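Local coordinates for protein 6-phosphogluconate dehydrogenase, NAD-binding (Mycolicibacterium smegmatis MC2 155, PDB 6SMT) that reduces imines with S-enantioselectivity, probably by drawing hydride from the NADPH it binds, at residues Lys45-Ala48 with Leu49-Gly53; Ile126-Pro129 with Ile130-Gly134. All coordinates share one frame; numbering follows the deposited sequence.

Contact 1: residues Lys45-Ala48 with Leu49-Gly53. With NDP (NADPH dihydro-nicotinamide-adenine-dinucleotide phosphate), chain L.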
ATOM      1  N   LYS B  45     -10.115 -27.896  18.108  1.00 26.04           N
ATOM      2  CA  LYS B  45     -10.568 -26.674  17.407  1.00 25.08           C
ATOM      3  C   LYS B  45     -11.955 -26.839  16.818  1.00 26.16           C
ATOM      4  O   LYS B  45     -12.525 -25.815  16.421  1.00 26.08           O
ATOM      5  CB  LYS B  45      -9.510 -26.243  16.388  1.00 23.08           C
ATOM      6  CG  LYS B  45      -8.171 -25.911  17.036  1.00 25.18           C
ATOM      7  CD  LYS B  45      -7.214 -25.234  16.102  1.00 24.91           C
ATOM      8  CE  LYS B  45      -5.806 -25.228  16.663  1.00 25.35           C
ATOM      9  NZ  LYS B  45      -4.836 -24.601  15.721  1.00 25.52           N
ATOM     10  N   ALA B  46     -12.519 -28.053  16.722  1.00 24.87           N
ATOM     11  CA  ALA B  46     -13.867 -28.259  16.175  1.00 24.65           C
ATOM     12  C   ALA B  46     -14.967 -27.956  17.203  1.00 26.25           C
ATOM     13  O   ALA B  46     -16.116 -27.796  16.786  1.00 24.64           O
ATOM     14  CB  ALA B  46     -13.991 -29.639  15.604  1.00 24.95           C
ATOM     15  N   GLN B  47     -14.673 -27.860  18.501  1.00 28.17           N
ATOM     16  CA  GLN B  47     -15.784 -27.856  19.518  1.00 28.51           C
ATOM     17  C   GLN B  47     -16.694 -26.648  19.325  1.00 27.21           C
ATOM     18  O   GLN B  47     -17.945 -26.803  19.345  1.00 25.20           O
ATOM     19  CB  GLN B  47     -15.252 -27.865  20.945  1.00 32.89           C
ATOM     20  CG  GLN B  47     -16.390 -27.824  21.986  1.00 36.04           C
ATOM     21  CD  GLN B  47     -17.364 -28.970  21.804  1.00 41.91           C
ATOM     22  OE1 GLN B  47     -16.963 -30.131  21.668  1.00 50.92           O
ATOM     23  NE2 GLN B  47     -18.663 -28.664  21.762  1.00 46.05           N
ATOM     24  N   ALA B  48     -16.164 -25.448  19.132  1.00 26.07           N
ATOM     25  CA  ALA B  48     -17.042 -24.274  19.083  1.00 26.22           C
ATOM     26  C   ALA B  48     -17.932 -24.381  17.820  1.00 24.70           C
ATOM     27  O   ALA B  48     -19.076 -23.934  17.862  1.00 25.71           O
ATOM     28  CB  ALA B  48     -16.222 -23.012  19.048  1.00 29.42           C
ATOM     29  N   LEU B  49     -17.457 -24.956  16.738  1.00 20.80           N
ATOM     30  CA  LEU B  49     -18.307 -25.124  15.555  1.00 20.72           C
ATOM     31  C   LEU B  49     -19.363 -26.213  15.761  1.00 20.11           C
ATOM     32  O   LEU B  49     -20.448 -26.071  15.191  1.00 18.99           O
ATOM     33  CB  LEU B  49     -17.414 -25.458  14.349  1.00 20.06           C
ATOM     34  CG  LEU B  49     -16.537 -24.253  13.980  1.00 20.85           C
ATOM     35  CD1 LEU B  49     -15.456 -24.638  12.982  1.00 21.65           C
ATOM     36  CD2 LEU B  49     -17.368 -23.146  13.379  1.00 20.70           C
ATOM     37  N   ARG B  50     -19.033 -27.257  16.489  1.00 21.21           N
ATOM     38  CA  ARG B  50     -20.071 -28.294  16.815  1.00 22.17           C
ATOM     39  C   ARG B  50     -21.225 -27.649  17.583  1.00 22.29           C
ATOM     40  O   ARG B  50     -22.389 -27.896  17.263  1.00 21.14           O
ATOM     41  CB  ARG B  50     -19.465 -29.446  17.635  1.00 26.80           C
ATOM     42  CG  ARG B  50     -18.621 -30.398  16.803  1.00 28.78           C
ATOM     43  CD  ARG B  50     -18.571 -31.849  17.342  1.00 36.72           C
ATOM     44  NE  ARG B  50     -17.825 -31.721  18.574  1.00 39.09           N
ATOM     45  CZ  ARG B  50     -16.510 -31.893  18.720  1.00 44.15           C
ATOM     46  NH1 ARG B  50     -15.733 -32.324  17.739  1.00 45.70           N
ATOM     47  NH2 ARG B  50     -15.982 -31.682  19.912  1.00 48.73           N
ATOM     48  N   ASP B  51     -20.928 -26.750  18.504  1.00 21.78           N
ATOM     49  CA  ASP B  51     -21.978 -26.007  19.231  1.00 22.55           C
ATOM     50  C   ASP B  51     -22.846 -25.154  18.323  1.00 21.85           C
ATOM     51  O   ASP B  51     -24.038 -24.947  18.629  1.00 24.31           O
ATOM     52  CB  ASP B  51     -21.372 -25.158  20.306  1.00 25.38           C
ATOM     53  CG  ASP B  51     -20.645 -25.942  21.410  1.00 28.84           C
ATOM     54  OD1 ASP B  51     -20.758 -27.258  21.514  1.00 29.84           O
ATOM     55  OD2 ASP B  51     -19.952 -25.222  22.144  1.00 30.08           O
ATOM     56  N   ARG B  52     -22.284 -24.670  17.217  0.62 19.12           N
ATOM     57  CA  ARG B  52     -23.020 -23.843  16.238  0.62 18.53           C
ATOM     58  C   ARG B  52     -23.783 -24.728  15.247  0.62 18.27           C
ATOM     59  O   ARG B  52     -24.433 -24.145  14.400  0.62 19.62           O
ATOM     60  CB  ARG B  52     -22.054 -22.885  15.517  0.62 19.30           C
ATOM     61  CG  ARG B  52     -21.365 -21.931  16.480  0.62 20.34           C
ATOM     62  CD  ARG B  52     -20.441 -20.887  15.852  0.62 21.61           C
ATOM     63  NE  ARG B  52     -21.177 -19.961  14.997  0.62 23.29           N
ATOM     64  CZ  ARG B  52     -21.574 -18.733  15.351  0.62 22.89           C
ATOM     65  NH1 ARG B  52     -21.335 -18.298  16.570  0.62 25.28           N
ATOM     66  NH2 ARG B  52     -22.225 -17.980  14.477  0.62 22.64           N
ATOM     67  N   GLY B  53     -23.600 -26.028  15.280  1.00 18.53           N
ATOM     68  CA  GLY B  53     -24.316 -26.955  14.395  1.00 19.86           C
ATOM     69  C   GLY B  53     -23.509 -27.779  13.486  1.00 18.76           C
ATOM     70  O   GLY B  53     -24.068 -28.571  12.750  1.00 19.46           O
TER
HETATM   71  PA  NDP L 301      -2.847 -20.750   8.657  1.00 15.55           P
HETATM   72  O1A NDP L 301      -2.383 -20.297   7.303  1.00 16.18           O
HETATM   73  O2A NDP L 301      -2.099 -20.337   9.886  1.00 17.89           O
HETATM   74  O5B NDP L 301      -3.020 -22.325   8.621  1.00 17.08           O
HETATM   75  C5B NDP L 301      -3.451 -22.959   9.839  1.00 18.22           C
HETATM   76  C4B NDP L 301      -4.222 -24.204   9.479  1.00 15.71           C
HETATM   77  O4B NDP L 301      -3.391 -25.126   8.718  1.00 15.83           O
HETATM   78  C3B NDP L 301      -4.659 -24.989  10.732  1.00 15.67           C
HETATM   79  O3B NDP L 301      -5.883 -25.662  10.504  1.00 16.56           O
HETATM   80  C2B NDP L 301      -3.518 -25.975  10.869  1.00 16.66           C
HETATM   81  O2B NDP L 301      -3.762 -27.177  11.593  1.00 17.41           O
HETATM   82  C1B NDP L 301      -3.377 -26.361   9.410  1.00 16.62           C
HETATM   83  N9A NDP L 301      -2.137 -27.058   9.086  1.00 18.53           N
HETATM   84  C8A NDP L 301      -0.855 -26.558   9.076  1.00 18.71           C
HETATM   85  N7A NDP L 301       0.035 -27.453   8.715  1.00 20.93           N
HETATM   86  C5A NDP L 301      -0.687 -28.613   8.485  1.00 21.13           C
HETATM   87  C6A NDP L 301      -0.329 -29.937   8.124  1.00 22.93           C
HETATM   88  N6A NDP L 301       0.907 -30.313   7.808  1.00 28.10           N
HETATM   89  N1A NDP L 301      -1.329 -30.839   8.019  1.00 23.66           N
HETATM   90  C2A NDP L 301      -2.587 -30.475   8.278  1.00 22.47           C
HETATM   91  N3A NDP L 301      -3.037 -29.272   8.650  1.00 21.29           N
HETATM   92  C4A NDP L 301      -2.034 -28.391   8.756  1.00 19.14           C
HETATM   93  O3  NDP L 301      -4.369 -20.347   8.959  1.00 16.89           O
HETATM   94  PN  NDP L 301      -5.470 -19.375   8.435  1.00 14.94           P
HETATM   95  O1N NDP L 301      -6.760 -19.908   8.874  1.00 15.19           O
HETATM   96  O2N NDP L 301      -5.120 -17.986   8.833  1.00 15.13           O
HETATM   97  O5D NDP L 301      -5.340 -19.396   6.833  1.00 13.61           O
HETATM   98  C5D NDP L 301      -5.660 -20.568   6.093  1.00 14.31           C
HETATM   99  C4D NDP L 301      -5.374 -20.253   4.645  1.00 14.32           C
HETATM  100  O4D NDP L 301      -6.272 -19.186   4.242  1.00 13.72           O
HETATM  101  C3D NDP L 301      -3.948 -19.788   4.317  1.00 13.44           C
HETATM  102  O3D NDP L 301      -3.447 -20.358   3.114  1.00 14.46           O
HETATM  103  C2D NDP L 301      -4.119 -18.288   4.156  1.00 13.44           C
HETATM  104  O2D NDP L 301      -3.167 -17.648   3.311  1.00 14.27           O
HETATM  105  C1D NDP L 301      -5.519 -18.143   3.618  1.00 13.14           C
HETATM  106  N1N NDP L 301      -6.164 -16.860   3.957  1.00 13.61           N
HETATM  107  C2N NDP L 301      -6.241 -16.445   5.260  1.00 13.52           C
HETATM  108  C3N NDP L 301      -6.750 -15.235   5.592  1.00 13.23           C
HETATM  109  C7N NDP L 301      -6.834 -14.762   6.988  1.00 15.26           C
HETATM  110  O7N NDP L 301      -7.279 -13.603   7.146  1.00 16.88           O
HETATM  111  N7N NDP L 301      -6.493 -15.524   8.014  1.00 13.95           N
HETATM  112  C4N NDP L 301      -7.199 -14.324   4.558  1.00 14.64           C
HETATM  113  C5N NDP L 301      -7.154 -14.834   3.203  1.00 14.54           C
HETATM  114  C6N NDP L 301      -6.699 -16.038   2.935  1.00 13.53           C
HETATM  115  P2B NDP L 301      -3.651 -27.092  13.214  1.00 20.06           P
HETATM  116  O1X NDP L 301      -3.622 -28.593  13.632  1.00 21.17           O
HETATM  117  O2X NDP L 301      -2.319 -26.413  13.523  1.00 21.25           O
HETATM  118  O3X NDP L 301      -4.783 -26.327  13.773  1.00 19.90           O
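Gln47 reaches forward along the short helix 47-51 and turns both ends of its amide to the next turn. Its CG stands anti to the backbone N (chi1 179°), and a bend at chi2 then lays the amide along the helix surface toward Arg50 and Asp51. OE1 takes a hydrogen bond from Arg50 NH2 at 2.5 Å, a short bond, bent at the hydrogen (144°); the donor approaches from above the carbonyl plane, and the amide and guanidinium planes stand 67° apart. The amide thus bonds to Arg50 and, through NE2, weakly and with doubtful geometry, to Asp51 OD1, on the exposed side of the helix.

Arg50 meets this amide crosswise. A bend at chi3 brings its guanidinium back over the start of the segment, with one face toward the backbone of Gln47 and NH1 3.8 Å from Ala46 CB. Beyond the contact, NH1 forms a salt bridge with Glu43 and a hydrogen bond with Ser56, so the group is held at both of its terminal nitrogens. Beneath these side chains run the helical backbone bonds, Arg50 N to Ala46 O at 3.0 Å and Asp51 N to Gln47 O at 3.1 Å. Ala48 contributes mainly through its backbone: its O takes a weak, long bond from Arg52 N (3.4 Å). Leu49 packs on helix 20-31 and Leu18. At Gly53 a positive phi ends the helix in a Schellman motif.

At the N-terminal end of the segment, the extended chain of Lys45 brings NZ within 2.6 Å of O3X on the cofactor's 2'-phosphate, a hydrogen bond that charge attraction would strengthen. The arrangement is that of the second beta-alpha-beta unit of an NADPH-binding Rossmann fold, where this phosphate is recognised.

Contact 2: residues Ile126-Pro129 with Ile130-Gly134; sequences IMTP and IDTIG. With NDP (NADPH dihydro-nicotinamide-adenine-dinucleotide phosphate), chain L; 2EH ((2S)-2-ethylhexan-1-ol), chain N.
Thr132 turns its hydroxyl back toward Thr128 and Pro129, and the tight part of this turn gathers there. The Pro129 carbonyl O accepts twice from the same residue: Thr132 OG1 arrives at 2.6 Å in the carbonyl plane, and Thr132 N, in the bond that accompanies a short 3-10 turn at 130-132, at 3.1 Å from well above it. Lying between the backbone N and the carbonyl carbon (chi1 67°), OG1 of Thr132 can face this oxygen while also accepting a 2.9 Å hydrogen bond from Thr128 OG1. That donor in turn accepts from the backbone N of Ser139, so the chain of bonds runs on to the following strand.

Elsewhere the packing is looser. Ile126 CG2 and Ile133 CD1 meet at 4.0 Å, their side chains crossing at about a right angle, and both also rest on Met21 of helix 20-31. On the solvent side the exposed Asp131 lies near the proline ring, though its side chain is modelled in two conformers and the contact is doubtful.

The inner side of the turn faces the ligands. Ile126 O lies 3.2 Å from NDP C5N, and Thr128 O is 3.5 Å from C4N, the hydride-bearing carbon of the nicotinamide. Met127 O approaches C9 of the bound ethylhexanol, while Ile217 of the second subunit packs on Thr128 and Pro129. Such a turn after a Rossmann strand, bordering both nicotinamide and alcohol, is consistent with a wall of the active-site cleft.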
ATOM      1  N   ILE B 126      -8.779 -16.710  -1.429  1.00 12.01           N
ATOM      2  CA  ILE B 126      -9.551 -15.757  -0.611  1.00 12.02           C
ATOM      3  C   ILE B 126      -8.749 -14.477  -0.440  1.00 11.07           C
ATOM      4  O   ILE B 126      -7.595 -14.516   0.008  1.00 12.22           O
ATOM      5  CB  ILE B 126      -9.893 -16.353   0.769  1.00 12.12           C
ATOM      6  CG1 ILE B 126     -10.635 -17.696   0.640  1.00 13.18           C
ATOM      7  CG2 ILE B 126     -10.696 -15.323   1.598  1.00 13.61           C
ATOM      8  CD1 ILE B 126     -10.590 -18.468   1.915  1.00 14.20           C
ATOM      9  N   MET B 127      -9.297 -13.349  -0.890  1.00 11.92           N
ATOM     10  CA  MET B 127      -8.560 -12.089  -1.007  1.00 11.21           C
ATOM     11  C   MET B 127      -8.971 -11.067   0.041  1.00 11.63           C
ATOM     12  O   MET B 127      -8.564  -9.886  -0.077  1.00 12.75           O
ATOM     13  CB  MET B 127      -8.782 -11.518  -2.414  1.00 12.34           C
ATOM     14  CG  MET B 127      -8.394 -12.496  -3.506  1.00 12.49           C
ATOM     15  SD  MET B 127      -6.856 -13.326  -3.364  1.00 14.29           S
ATOM     16  CE  MET B 127      -5.731 -11.996  -3.010  1.00 14.79           C
ATOM     17  N   THR B 128      -9.648 -11.481   1.096  1.00 12.55           N
ATOM     18  CA  THR B 128     -10.151 -10.565   2.130  1.00 13.44           C
ATOM     19  C   THR B 128      -9.991 -11.234   3.491  1.00 13.80           C
ATOM     20  O   THR B 128      -9.964 -12.459   3.580  1.00 14.42           O
ATOM     21  CB  THR B 128     -11.590 -10.149   1.794  1.00 13.56           C
ATOM     22  OG1 THR B 128     -12.386 -11.357   1.616  1.00 13.76           O
ATOM     23  CG2 THR B 128     -11.681  -9.344   0.515  1.00 13.27           C
ATOM     24  N   PRO B 129     -10.043 -10.450   4.577  1.00 13.51           N
ATOM     25  CA  PRO B 129      -9.772 -10.994   5.915  1.00 14.21           C
ATOM     26  C   PRO B 129     -10.990 -11.651   6.559  1.00 14.33           C
ATOM     27  O   PRO B 129     -12.125 -11.635   6.019  1.00 15.05           O
ATOM     28  CB  PRO B 129      -9.347  -9.729   6.702  1.00 15.55           C
ATOM     29  CG  PRO B 129     -10.025  -8.651   6.022  1.00 16.14           C
ATOM     30  CD  PRO B 129      -9.943  -8.965   4.540  1.00 13.53           C
ATOM     31  N   ILE B 130     -10.799 -12.296   7.695  1.00 15.23           N
ATOM     32  CA  ILE B 130     -11.844 -13.187   8.248  1.00 16.39           C
ATOM     33  C   ILE B 130     -13.154 -12.436   8.561  1.00 16.69           C
ATOM     34  O   ILE B 130     -14.214 -13.040   8.386  1.00 17.74           O
ATOM     35  CB  ILE B 130     -11.401 -14.013   9.447  1.00 19.26           C
ATOM     36  CG1 ILE B 130     -11.129 -13.115  10.611  1.00 20.54           C
ATOM     37  CG2 ILE B 130     -10.268 -14.926   9.121  1.00 18.11           C
ATOM     38  CD1 ILE B 130     -11.033 -13.905  11.944  1.00 23.41           C
ATOM     39  N   ASP B 131     -13.062 -11.168   8.923  0.50 17.56           N
ATOM     40  CA  ASP B 131     -14.286 -10.420   9.341  0.50 18.53           C
ATOM     41  C   ASP B 131     -15.254 -10.332   8.143  0.50 17.63           C
ATOM     42  O   ASP B 131     -16.518 -10.300   8.367  0.50 17.76           O
ATOM     43  CB  ASP B 131     -13.898  -9.037   9.907  0.50 21.25           C
ATOM     44  CG  ASP B 131     -13.223  -8.172   8.875  0.50 23.72           C
ATOM     45  OD1 ASP B 131     -12.003  -8.254   8.747  0.50 30.41           O
ATOM     46  OD2 ASP B 131     -13.928  -7.431   8.220  0.50 32.03           O
ATOM     47  N   THR B 132     -14.748 -10.329   6.899  1.00 18.28           N
ATOM     48  CA  THR B 132     -15.522 -10.101   5.666  1.00 18.08           C
ATOM     49  C   THR B 132     -16.321 -11.349   5.289  1.00 15.09           C
ATOM     50  O   THR B 132     -17.183 -11.290   4.407  1.00 15.51           O
ATOM     51  CB  THR B 132     -14.608  -9.708   4.467  1.00 17.95           C
ATOM     52  OG1 THR B 132     -13.742 -10.838   4.086  1.00 19.56           O
ATOM     53  CG2 THR B 132     -13.834  -8.471   4.752  1.00 21.20           C
ATOM     54  N   ILE B 133     -15.898 -12.511   5.697  1.00 15.05           N
ATOM     55  CA  ILE B 133     -16.429 -13.768   5.171  1.00 15.38           C
ATOM     56  C   ILE B 133     -17.909 -13.878   5.493  1.00 15.18           C
ATOM     57  O   ILE B 133     -18.338 -13.572   6.654  1.00 18.29           O
ATOM     58  CB  ILE B 133     -15.642 -14.968   5.706  1.00 15.98           C
ATOM     59  CG1 ILE B 133     -14.193 -14.905   5.310  1.00 16.76           C
ATOM     60  CG2 ILE B 133     -16.231 -16.307   5.367  1.00 17.91           C
ATOM     61  CD1 ILE B 133     -13.910 -14.968   3.880  1.00 16.35           C
ATOM     62  N   GLY B 134     -18.681 -14.269   4.532  1.00 16.34           N
ATOM     63  CA  GLY B 134     -20.152 -14.342   4.695  1.00 17.79           C
ATOM     64  C   GLY B 134     -20.810 -13.016   4.402  1.00 19.76           C
ATOM     65  O   GLY B 134     -22.020 -12.886   4.732  1.00 22.91           O
TER
HETATM   66  PA  NDP L 301      -2.847 -20.750   8.657  1.00 15.55           P
HETATM   67  O1A NDP L 301      -2.383 -20.297   7.303  1.00 16.18           O
HETATM   68  O2A NDP L 301      -2.099 -20.337   9.886  1.00 17.89           O
HETATM   69  O5B NDP L 301      -3.020 -22.325   8.621  1.00 17.08           O
HETATM   70  C5B NDP L 301      -3.451 -22.959   9.839  1.00 18.22           C
HETATM   71  C4B NDP L 301      -4.222 -24.204   9.479  1.00 15.71           C
HETATM   72  O4B NDP L 301      -3.391 -25.126   8.718  1.00 15.83           O
HETATM   73  C3B NDP L 301      -4.659 -24.989  10.732  1.00 15.67           C
HETATM   74  O3B NDP L 301      -5.883 -25.662  10.504  1.00 16.56           O
HETATM   75  C2B NDP L 301      -3.518 -25.975  10.869  1.00 16.66           C
HETATM   76  O2B NDP L 301      -3.762 -27.177  11.593  1.00 17.41           O
HETATM   77  C1B NDP L 301      -3.377 -26.361   9.410  1.00 16.62           C
HETATM   78  N9A NDP L 301      -2.137 -27.058   9.086  1.00 18.53           N
HETATM   79  C8A NDP L 301      -0.855 -26.558   9.076  1.00 18.71           C
HETATM   80  N7A NDP L 301       0.035 -27.453   8.715  1.00 20.93           N
HETATM   81  C5A NDP L 301      -0.687 -28.613   8.485  1.00 21.13           C
HETATM   82  C6A NDP L 301      -0.329 -29.937   8.124  1.00 22.93           C
HETATM   83  N6A NDP L 301       0.907 -30.313   7.808  1.00 28.10           N
HETATM   84  N1A NDP L 301      -1.329 -30.839   8.019  1.00 23.66           N
HETATM   85  C2A NDP L 301      -2.587 -30.475   8.278  1.00 22.47           C
HETATM   86  N3A NDP L 301      -3.037 -29.272   8.650  1.00 21.29           N
HETATM   87  C4A NDP L 301      -2.034 -28.391   8.756  1.00 19.14           C
HETATM   88  O3  NDP L 301      -4.369 -20.347   8.959  1.00 16.89           O
HETATM   89  PN  NDP L 301      -5.470 -19.375   8.435  1.00 14.94           P
HETATM   90  O1N NDP L 301      -6.760 -19.908   8.874  1.00 15.19           O
HETATM   91  O2N NDP L 301      -5.120 -17.986   8.833  1.00 15.13           O
HETATM   92  O5D NDP L 301      -5.340 -19.396   6.833  1.00 13.61           O
HETATM   93  C5D NDP L 301      -5.660 -20.568   6.093  1.00 14.31           C
HETATM   94  C4D NDP L 301      -5.374 -20.253   4.645  1.00 14.32           C
HETATM   95  O4D NDP L 301      -6.272 -19.186   4.242  1.00 13.72           O
HETATM   96  C3D NDP L 301      -3.948 -19.788   4.317  1.00 13.44           C
HETATM   97  O3D NDP L 301      -3.447 -20.358   3.114  1.00 14.46           O
HETATM   98  C2D NDP L 301      -4.119 -18.288   4.156  1.00 13.44           C
HETATM   99  O2D NDP L 301      -3.167 -17.648   3.311  1.00 14.27           O
HETATM  100  C1D NDP L 301      -5.519 -18.143   3.618  1.00 13.14           C
HETATM  101  N1N NDP L 301      -6.164 -16.860   3.957  1.00 13.61           N
HETATM  102  C2N NDP L 301      -6.241 -16.445   5.260  1.00 13.52           C
HETATM  103  C3N NDP L 301      -6.750 -15.235   5.592  1.00 13.23           C
HETATM  104  C7N NDP L 301      -6.834 -14.762   6.988  1.00 15.26           C
HETATM  105  O7N NDP L 301      -7.279 -13.603   7.146  1.00 16.88           O
HETATM  106  N7N NDP L 301      -6.493 -15.524   8.014  1.00 13.95           N
HETATM  107  C4N NDP L 301      -7.199 -14.324   4.558  1.00 14.64           C
HETATM  108  C5N NDP L 301      -7.154 -14.834   3.203  1.00 14.54           C
HETATM  109  C6N NDP L 301      -6.699 -16.038   2.935  1.00 13.53           C
HETATM  110  P2B NDP L 301      -3.651 -27.092  13.214  1.00 20.06           P
HETATM  111  O1X NDP L 301      -3.622 -28.593  13.632  1.00 21.17           O
HETATM  112  O2X NDP L 301      -2.319 -26.413  13.523  1.00 21.25           O
HETATM  113  O3X NDP L 301      -4.783 -26.327  13.773  1.00 19.90           O
HETATM  114  C7  2EH N 303      -3.955 -11.976   3.284  1.00 29.34           C
HETATM  115  C8  2EH N 303      -6.049 -10.817   2.527  1.00 29.92           C
HETATM  116  C9  2EH N 303      -5.503 -10.500   1.146  1.00 29.04           C
HETATM  117  C12 2EH N 303      -4.610 -10.641   6.053  1.00 31.40           C
HETATM  118  C7A 2EH N 303      -4.979 -10.886   3.594  1.00 31.40           C
HETATM  119  O7C 2EH N 303      -4.157 -13.292   3.800  1.00 26.85           O
HETATM  120  CBA 2EH N 303      -5.580 -10.904   4.975  1.00 29.44           C
HETATM  121  CCA 2EH N 303      -5.185 -10.034   7.270  1.00 27.18           C
HETATM  122  CCB 2EH N 303      -4.080  -9.352   8.069  1.00 29.44           C

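From the N terminus the chain first reaches contact 1, where residues 45-53, with helix 47-51 at their core, link strands 35-39 and 55-56 at one side of the sheet. It then passes through strands 69-72 and 95-98 before strand 120-126 delivers it to contact 2, the turn leading toward antiparallel strand 139-143. Contact 1 spans a helical turn, contact 2 a loop turn; they follow in series, neither nesting nor crossing. The centres of contacts 1 and 2 are about 20 Å apart. The cofactor bridges this gap, its 2'-phosphate end at contact 1 and its nicotinamide end at contact 2, so two distant turns of one nucleotide-binding domain, together with Ser238 and Ser243 of the second subunit, serve a single NADPH.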